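Local atomic coordinates of methyltransferase-like protein (Saccharopolyspora spinosa, PDB entry 4PNE), a protein that catalyses a [4+2] cycloaddition in spinosyn biosynthesis as a standalone cyclase with a fold like that of S-adenosylmethionine-dependent methyltransferases. Residues M42-T47 with S124-A129; R95-G100 with N159-A164; T119-S124 with S147-M152. All coordinates share one frame; numbering follows the deposited sequence.

Interaction 1 (M42-T47 with S124-A129); sequences MYDLVT and SQVQVA. With SAH (S-adenosyl-L-homocysteine), chain C.
D44 and V126 come closest in the backbone, where the axes of segments 42-47 and 125-129, of helices 36-54 and 125-138, approach to 8.6 Å at 57°. The main polar link is the carboxylate of D44 set against the start of the second helix. The hydroxyl S124 OG donates to D44 OD1 over 2.6 Å. V126 N donates to the same oxygen at 3.0 Å. The two donors reach OD1 from opposite faces of the carboxylate. S124 is also the N-cap: its OG accepts from Q127 N at 3.2 Å, so the one hydroxyl closes the helix end and ties it to D44. A water links D44 OD2 with Q125 N.

V126 CG2 is pressed close to D44 OD1, while its CG1 makes the apolar contact with T47 CG2 at 3.5 Å as the two side chains slide past each other. T47 OG1 turns back to Y43 O, its own helix carbonyl. A second water links T47 OG1 to Q127 NE2. Y43 CB rests on S124 CB. SAH C3' lies over one face of the Y43 ring, toward its rim, and Y43 OH is hydrogen-bonded to E172. Q127 extends past this ring, NE2 3.4 Å from Y43 CD1, with amide and ring planes 38° apart. Q127 OE1 accepts from SAH O3' at 2.8 Å and is also hydrogen-bonded to T122 OG1.

The negative carboxylate sits at the positive end of the helix dipole, which probably stabilises both. The same helix start delivers Q127 to the ribose, so this helix contact borders the SAH pocket.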
# COMPACT_ATOMS: atom_id res chain seq x y z
N MET A 42 4.51 5.86 -13.53
CA MET A 42 4.53 4.41 -13.68
C MET A 42 3.14 3.89 -13.39
O MET A 42 2.61 3.08 -14.13
CB MET A 42 5.58 3.77 -12.78
CG MET A 42 5.76 2.26 -12.97
SD MET A 42 6.01 1.63 -14.67
CE MET A 42 5.89 -0.15 -14.46
N TYR A 43 2.53 4.36 -12.31
CA TYR A 43 1.17 3.91 -11.99
C TYR A 43 0.16 4.40 -13.01
O TYR A 43 -0.83 3.71 -13.31
CB TYR A 43 0.78 4.35 -10.57
CG TYR A 43 1.25 3.38 -9.53
CD1 TYR A 43 0.64 2.14 -9.39
CD2 TYR A 43 2.33 3.67 -8.71
CE1 TYR A 43 1.07 1.24 -8.47
CE2 TYR A 43 2.78 2.74 -7.76
CZ TYR A 43 2.13 1.53 -7.68
OH TYR A 43 2.52 0.58 -6.77
N ASP A 44 0.40 5.57 -13.58
CA ASP A 44 -0.49 6.07 -14.66
C ASP A 44 -0.52 5.05 -15.82
O ASP A 44 -1.58 4.79 -16.43
CB ASP A 44 -0.05 7.45 -15.18
CG ASP A 44 -0.36 8.60 -14.23
OD1 ASP A 44 -1.17 8.47 -13.28
OD2 ASP A 44 0.22 9.67 -14.45
N LEU A 45 0.66 4.52 -16.13
CA LEU A 45 0.83 3.58 -17.21
C LEU A 45 0.29 2.19 -16.91
O LEU A 45 -0.31 1.58 -17.78
CB LEU A 45 2.30 3.48 -17.59
CG LEU A 45 2.88 4.71 -18.27
CD1 LEU A 45 4.39 4.57 -18.44
CD2 LEU A 45 2.19 4.94 -19.60
N VAL A 46 0.51 1.69 -15.70
CA VAL A 46 0.20 0.30 -15.37
C VAL A 46 -1.24 0.13 -14.90
O VAL A 46 -1.79 -0.96 -14.94
CB VAL A 46 1.17 -0.25 -14.29
CG1 VAL A 46 0.79 0.21 -12.92
CG2 VAL A 46 1.17 -1.77 -14.31
N THR A 47 -1.90 1.22 -14.51
CA THR A 47 -3.26 1.11 -13.99
C THR A 47 -4.25 0.37 -14.86
O THR A 47 -4.96 -0.52 -14.35
CB THR A 47 -3.82 2.52 -13.71
OG1 THR A 47 -3.25 2.99 -12.51
CG2 THR A 47 -5.34 2.50 -13.55
N SER A 124 -0.30 9.45 -8.43
CA SER A 124 -0.81 9.11 -9.75
C SER A 124 -2.12 9.82 -10.03
O SER A 124 -3.12 9.52 -9.39
CB SER A 124 -1.02 7.60 -9.83
OG SER A 124 -1.69 7.24 -11.02
N GLN A 125 -2.15 10.70 -11.05
CA GLN A 125 -3.39 11.38 -11.42
C GLN A 125 -4.42 10.41 -12.01
O GLN A 125 -5.63 10.61 -11.86
CB GLN A 125 -3.11 12.51 -12.41
CG GLN A 125 -2.18 13.54 -11.87
CD GLN A 125 -1.88 14.64 -12.85
OE1 GLN A 125 -2.33 15.77 -12.69
NE2 GLN A 125 -1.10 14.31 -13.88
N VAL A 126 -3.96 9.35 -12.68
CA VAL A 126 -4.86 8.31 -13.11
C VAL A 126 -5.59 7.74 -11.92
O VAL A 126 -6.78 7.57 -11.95
CB VAL A 126 -4.10 7.18 -13.86
CG1 VAL A 126 -4.97 5.96 -14.01
CG2 VAL A 126 -3.60 7.68 -15.23
N GLN A 127 -4.86 7.41 -10.86
CA GLN A 127 -5.53 6.83 -9.69
C GLN A 127 -6.50 7.81 -9.00
O GLN A 127 -7.58 7.42 -8.55
CB GLN A 127 -4.49 6.30 -8.70
CG GLN A 127 -3.80 5.06 -9.21
CD GLN A 127 -2.76 4.52 -8.27
OE1 GLN A 127 -2.20 5.24 -7.46
NE2 GLN A 127 -2.42 3.28 -8.46
N VAL A 128 -6.13 9.08 -8.92
CA VAL A 128 -7.02 10.07 -8.35
C VAL A 128 -8.34 10.08 -9.08
O VAL A 128 -9.42 9.99 -8.47
CB VAL A 128 -6.39 11.49 -8.40
CG1 VAL A 128 -7.42 12.56 -8.01
CG2 VAL A 128 -5.17 11.52 -7.50
N ALA A 129 -8.27 10.14 -10.41
CA ALA A 129 -9.46 10.20 -11.22
C ALA A 129 -10.34 8.95 -11.09
O ALA A 129 -11.56 9.05 -10.96
CB ALA A 129 -9.08 10.41 -12.70
N SAH C . -2.60 1.45 -0.57
CA SAH C . -3.11 1.08 -1.90
CB SAH C . -2.08 1.19 -3.02
CG SAH C . -0.69 0.64 -2.78
SD SAH C . 0.28 0.71 -4.29
C SAH C . -3.67 -0.32 -1.84
O SAH C . -4.40 -0.71 -2.73
OXT SAH C . -3.45 -1.02 -0.85
C5' SAH C . 1.36 2.09 -3.81
C4' SAH C . 0.66 3.44 -3.78
O4' SAH C . 1.51 4.40 -3.17
C3' SAH C . 0.32 4.00 -5.15
O3' SAH C . -1.01 4.47 -5.06
C2' SAH C . 1.32 5.12 -5.34
O2' SAH C . 0.95 6.18 -6.22
C1' SAH C . 1.50 5.60 -3.90
N9 SAH C . 2.73 6.40 -3.72
C8 SAH C . 4.01 6.14 -4.08
N7 SAH C . 4.80 7.18 -3.74
C5 SAH C . 4.02 8.12 -3.17
C6 SAH C . 4.27 9.37 -2.65
N6 SAH C . 5.49 9.88 -2.63
N1 SAH C . 3.25 10.08 -2.11
C2 SAH C . 1.97 9.58 -2.09
N3 SAH C . 1.70 8.36 -2.64
C4 SAH C . 2.72 7.63 -3.14
O HOH W 1 0.31 11.33 -12.58
O HOH W 2 -3.28 1.75 -10.45

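Interaction 2 (R95-G100 with N159-A164); sequences RLLDVG and NAFDAA. With SAH (S-adenosyl-L-homocysteine), chain C.
Parallel strand pairing at the middle of the central sheet joins R95-G100 to N159-A164, with L96 opposite A163 and L97 opposite A164. L97 N donates to A163 O at 3.0 Å. R95 O accepts from D162 N at 2.9 Å and, weakly, from A163 N. At the corner in the chain, the D162 side chain reaches the start of strand 95-99: OD2 takes R95 N on its anti lone pair at 2.8 Å, fairly straight (165°).

In this Rossmann-like methyltransferase fold, strand 95-99 ends in a loop that meets the ligand, and G100 O accepts from the amino group of SAH. The G100 backbone (phi 82°) by itself calls for glycine, and SAH O4' lies close where a side chain would be.

The F161 ring turns one face to strand 95-99, with L97 CB over its centre (CH-pi, 3.7 Å to the centroid). The extended R95 chain brings its guanidinium across the ring rim: F161 CE1 lies over one guanidinium face, 3.3 Å from R95 NE, the planes 43° apart. A water joins R95 NH2 to A160 O. On the other sheet face L96 CD1 touches A163 CB at 3.9 Å. Helix 176-186 packs on L97, F161 and A164.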
# COMPACT_ATOMS: atom_id res chain seq x y z
N ARG A 95 -10.98 10.95 11.34
CA ARG A 95 -10.41 11.35 10.07
C ARG A 95 -9.17 10.50 9.87
O ARG A 95 -8.33 10.42 10.76
CB ARG A 95 -10.07 12.85 10.03
CG ARG A 95 -9.90 13.36 8.61
CD ARG A 95 -9.50 14.82 8.55
NE ARG A 95 -9.12 15.16 7.19
CZ ARG A 95 -8.45 16.26 6.86
NH1 ARG A 95 -8.13 16.48 5.59
NH2 ARG A 95 -8.08 17.13 7.79
N LEU A 96 -9.06 9.87 8.70
CA LEU A 96 -7.99 8.93 8.38
C LEU A 96 -7.26 9.36 7.10
O LEU A 96 -7.93 9.68 6.10
CB LEU A 96 -8.58 7.53 8.22
CG LEU A 96 -7.57 6.40 8.10
CD1 LEU A 96 -8.06 5.17 8.85
CD2 LEU A 96 -7.36 6.10 6.65
N LEU A 97 -5.93 9.40 7.12
CA LEU A 97 -5.13 9.66 5.92
C LEU A 97 -4.66 8.34 5.31
O LEU A 97 -3.92 7.60 5.96
CB LEU A 97 -3.93 10.55 6.25
CG LEU A 97 -2.98 10.95 5.13
CD1 LEU A 97 -3.68 11.85 4.16
CD2 LEU A 97 -1.73 11.58 5.71
N ASP A 98 -5.08 8.05 4.09
CA ASP A 98 -4.68 6.87 3.33
C ASP A 98 -3.49 7.26 2.43
O ASP A 98 -3.64 7.87 1.38
CB ASP A 98 -5.93 6.34 2.56
CG ASP A 98 -5.68 5.06 1.78
OD1 ASP A 98 -4.60 4.47 1.94
OD2 ASP A 98 -6.58 4.67 1.00
N VAL A 99 -2.29 6.95 2.90
CA VAL A 99 -1.05 7.41 2.30
C VAL A 99 -0.67 6.46 1.17
O VAL A 99 -0.29 5.33 1.42
CB VAL A 99 0.07 7.45 3.32
CG1 VAL A 99 1.38 7.91 2.63
CG2 VAL A 99 -0.29 8.38 4.44
N GLY A 100 -0.86 6.89 -0.06
CA GLY A 100 -0.65 6.01 -1.19
C GLY A 100 -1.86 5.13 -1.43
O GLY A 100 -1.79 3.92 -1.29
N ASN A 159 -1.27 17.61 13.54
CA ASN A 159 -2.34 17.11 14.42
C ASN A 159 -3.72 17.21 13.77
O ASN A 159 -4.67 17.69 14.39
CB ASN A 159 -2.32 17.87 15.76
CG ASN A 159 -0.93 17.92 16.39
OD1 ASN A 159 -0.32 16.89 16.65
ND2 ASN A 159 -0.44 19.13 16.65
N ALA A 160 -3.83 16.75 12.53
CA ALA A 160 -5.06 16.78 11.72
C ALA A 160 -5.82 15.46 11.68
O ALA A 160 -7.05 15.45 11.50
CB ALA A 160 -4.73 17.20 10.32
N PHE A 161 -5.11 14.34 11.79
CA PHE A 161 -5.72 13.03 11.54
C PHE A 161 -5.70 12.12 12.76
O PHE A 161 -4.71 12.06 13.47
CB PHE A 161 -5.00 12.31 10.40
CG PHE A 161 -5.13 12.99 9.10
CD1 PHE A 161 -6.21 12.75 8.31
CD2 PHE A 161 -4.17 13.86 8.67
CE1 PHE A 161 -6.35 13.38 7.11
CE2 PHE A 161 -4.29 14.52 7.46
CZ PHE A 161 -5.38 14.28 6.68
N ASP A 162 -6.78 11.37 12.97
CA ASP A 162 -6.85 10.38 14.03
C ASP A 162 -6.06 9.11 13.70
O ASP A 162 -5.61 8.40 14.60
CB ASP A 162 -8.31 10.00 14.31
CG ASP A 162 -9.16 11.20 14.70
OD1 ASP A 162 -9.04 11.67 15.85
OD2 ASP A 162 -9.95 11.72 13.88
N ALA A 163 -5.92 8.81 12.42
CA ALA A 163 -5.29 7.59 11.98
C ALA A 163 -4.75 7.75 10.58
O ALA A 163 -5.09 8.70 9.87
CB ALA A 163 -6.25 6.44 12.02
N ALA A 164 -3.92 6.79 10.20
CA ALA A 164 -3.37 6.72 8.88
C ALA A 164 -3.11 5.30 8.46
O ALA A 164 -2.85 4.45 9.31
CB ALA A 164 -2.08 7.50 8.84
N SAH C . -2.60 1.45 -0.57
CA SAH C . -3.11 1.08 -1.90
CB SAH C . -2.08 1.19 -3.02
CG SAH C . -0.69 0.64 -2.78
SD SAH C . 0.28 0.71 -4.29
C SAH C . -3.67 -0.32 -1.84
O SAH C . -4.40 -0.71 -2.73
OXT SAH C . -3.45 -1.02 -0.85
C5' SAH C . 1.36 2.09 -3.81
C4' SAH C . 0.66 3.44 -3.78
O4' SAH C . 1.51 4.40 -3.17
C3' SAH C . 0.32 4.00 -5.15
O3' SAH C . -1.01 4.47 -5.06
C2' SAH C . 1.32 5.12 -5.34
O2' SAH C . 0.95 6.18 -6.22
C1' SAH C . 1.50 5.60 -3.90
N9 SAH C . 2.73 6.40 -3.72
C8 SAH C . 4.01 6.14 -4.08
N7 SAH C . 4.80 7.18 -3.74
C5 SAH C . 4.02 8.12 -3.17
C6 SAH C . 4.27 9.37 -2.65
N6 SAH C . 5.49 9.88 -2.63
N1 SAH C . 3.25 10.08 -2.11
C2 SAH C . 1.97 9.58 -2.09
N3 SAH C . 1.70 8.36 -2.64
C4 SAH C . 2.72 7.63 -3.14
O HOH W 3 -8.64 17.39 10.40

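Interaction 3 (T119-S124 with S147-M152); sequences TGITVS and SCVDAM. With SAH (S-adenosyl-L-homocysteine), chain C.
The adenine of SAH is the flat group here, held where V123 and D150 meet. V123 lies over one face: CG1 is 3.4 Å from SAH N1, and CG2 lies over the five-membered ring on that same face. A151 CB approaches N1 from the opposite face. Two bonds read the N1 and N6 side of the base. A151 N donates to SAH N1 at 2.9 Å, almost straight (172°). SAH N6 donates to D150 OD1 at 3.1 Å. That oxygen also accepts from M152 N in an Asx turn, while D150 OD2 is held by S36.

T122 serves the ribose. Its OG1, anti to the backbone N (chi1 172°), is thereby turned to accept from SAH O2' at 2.8 Å and from S124 N, an ST turn.

The two backbones pair in parallel. S147 N donates to G120 O, T122 N to S147 O and V149 N to T122 O. I121 packs beside the ladder: CG2 lies on V149 CB at 3.6 Å, and CD1 on A151 CB at 4.1 Å.

Strands 117-122 and 144-148 are the ends of a beta-alpha-beta unit joined by helix 125-138, which packs on T122 and C148. Strand 95-99 pairs with 117-122 on the edge away from 144-148, and its L97 touches I121. Helix 36-54 touches V123 and S124.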
# COMPACT_ATOMS: atom_id res chain seq x y z
N THR A 119 -9.20 10.74 3.75
CA THR A 119 -8.46 11.53 2.79
C THR A 119 -7.46 10.56 2.15
O THR A 119 -6.54 10.16 2.81
CB THR A 119 -7.73 12.70 3.46
OG1 THR A 119 -8.69 13.57 4.12
CG2 THR A 119 -6.92 13.51 2.45
N GLY A 120 -7.63 10.22 0.87
CA GLY A 120 -6.71 9.33 0.18
C GLY A 120 -5.77 10.10 -0.70
O GLY A 120 -6.24 10.92 -1.49
N ILE A 121 -4.47 9.89 -0.59
CA ILE A 121 -3.51 10.58 -1.41
C ILE A 121 -2.67 9.62 -2.24
O ILE A 121 -2.34 8.53 -1.79
CB ILE A 121 -2.57 11.48 -0.59
CG1 ILE A 121 -1.76 10.68 0.43
CG2 ILE A 121 -3.38 12.53 0.14
CD1 ILE A 121 -0.63 11.49 1.10
N THR A 122 -2.39 10.02 -3.47
CA THR A 122 -1.54 9.25 -4.35
C THR A 122 -0.79 10.22 -5.26
O THR A 122 -1.21 11.35 -5.42
CB THR A 122 -2.34 8.26 -5.17
OG1 THR A 122 -1.46 7.66 -6.14
CG2 THR A 122 -3.51 8.94 -5.88
N VAL A 123 0.30 9.77 -5.86
CA VAL A 123 1.04 10.63 -6.80
C VAL A 123 0.64 10.37 -8.25
O VAL A 123 1.15 11.01 -9.16
CB VAL A 123 2.54 10.44 -6.61
CG1 VAL A 123 2.96 11.12 -5.31
CG2 VAL A 123 2.94 8.95 -6.60
N SER A 124 -0.30 9.45 -8.43
CA SER A 124 -0.81 9.11 -9.75
C SER A 124 -2.12 9.82 -10.03
O SER A 124 -3.12 9.52 -9.39
CB SER A 124 -1.02 7.60 -9.83
OG SER A 124 -1.69 7.24 -11.02
N SER A 147 -6.91 12.96 -3.57
CA SER A 147 -6.09 14.01 -4.11
C SER A 147 -4.70 13.57 -4.51
O SER A 147 -4.17 12.56 -4.00
CB SER A 147 -5.99 15.18 -3.13
OG SER A 147 -5.48 14.75 -1.90
N CYS A 148 -4.11 14.34 -5.41
CA CYS A 148 -2.75 14.11 -5.86
C CYS A 148 -1.80 14.88 -4.97
O CYS A 148 -1.59 16.07 -5.17
CB CYS A 148 -2.58 14.54 -7.31
SG CYS A 148 -1.04 13.96 -8.06
N VAL A 149 -1.21 14.15 -4.03
CA VAL A 149 -0.41 14.70 -2.95
C VAL A 149 0.79 13.79 -2.73
O VAL A 149 0.64 12.56 -2.70
CB VAL A 149 -1.24 14.83 -1.65
CG1 VAL A 149 -0.37 15.18 -0.45
CG2 VAL A 149 -2.34 15.85 -1.81
N ASP A 150 1.96 14.40 -2.58
CA ASP A 150 3.20 13.70 -2.26
C ASP A 150 3.35 13.56 -0.74
O ASP A 150 3.42 14.54 -0.03
CB ASP A 150 4.39 14.50 -2.82
CG ASP A 150 5.71 13.75 -2.73
OD1 ASP A 150 5.88 12.82 -1.91
OD2 ASP A 150 6.62 14.13 -3.50
N ALA A 151 3.44 12.33 -0.25
CA ALA A 151 3.49 12.07 1.17
C ALA A 151 4.75 12.61 1.81
O ALA A 151 4.79 12.76 3.02
CB ALA A 151 3.36 10.55 1.43
N MET A 152 5.77 12.91 1.01
CA MET A 152 7.00 13.47 1.57
C MET A 152 6.83 14.95 1.88
O MET A 152 7.71 15.56 2.51
CB MET A 152 8.18 13.22 0.63
CG MET A 152 8.59 11.75 0.66
SD MET A 152 9.88 11.29 -0.48
CE MET A 152 8.95 11.25 -2.01
N SAH C . -2.60 1.45 -0.57
CA SAH C . -3.11 1.08 -1.90
CB SAH C . -2.08 1.19 -3.02
CG SAH C . -0.69 0.64 -2.78
SD SAH C . 0.28 0.71 -4.29
C SAH C . -3.67 -0.32 -1.84
O SAH C . -4.40 -0.71 -2.73
OXT SAH C . -3.45 -1.02 -0.85
C5' SAH C . 1.36 2.09 -3.81
C4' SAH C . 0.66 3.44 -3.78
O4' SAH C . 1.51 4.40 -3.17
C3' SAH C . 0.32 4.00 -5.15
O3' SAH C . -1.01 4.47 -5.06
C2' SAH C . 1.32 5.12 -5.34
O2' SAH C . 0.95 6.18 -6.22
C1' SAH C . 1.50 5.60 -3.90
N9 SAH C . 2.73 6.40 -3.72
C8 SAH C . 4.01 6.14 -4.08
N7 SAH C . 4.80 7.18 -3.74
C5 SAH C . 4.02 8.12 -3.17
C6 SAH C . 4.27 9.37 -2.65
N6 SAH C . 5.49 9.88 -2.63
N1 SAH C . 3.25 10.08 -2.11
C2 SAH C . 1.97 9.58 -2.09
N3 SAH C . 1.70 8.36 -2.64
C4 SAH C . 2.72 7.63 -3.14

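In the fold
All three contacts meet SAH, and interactions 2 and 3 lie in one sheet. Strand 95-99 sits between 117-122 and 161-167, and 144-148 lies at the outer end. The centres of interactions 2 and 3 are about 12 Å apart, and T119 pairs by backbone with L96 and D98. Interaction 1 shares S124 with interaction 3, at about 11 Å between centres, while interactions 1 and 2 are about 21 Å apart. Along the chain, 42-47 comes first, then 95-100, 119-129, 147-152 and 159-164. The N-terminal helix 36-54 is fastened to the Rossmann-like core beside the ligand, and the ends of strands 95-99, 117-122 and 144-148 contact the amino group, ribose and base of SAH in turn.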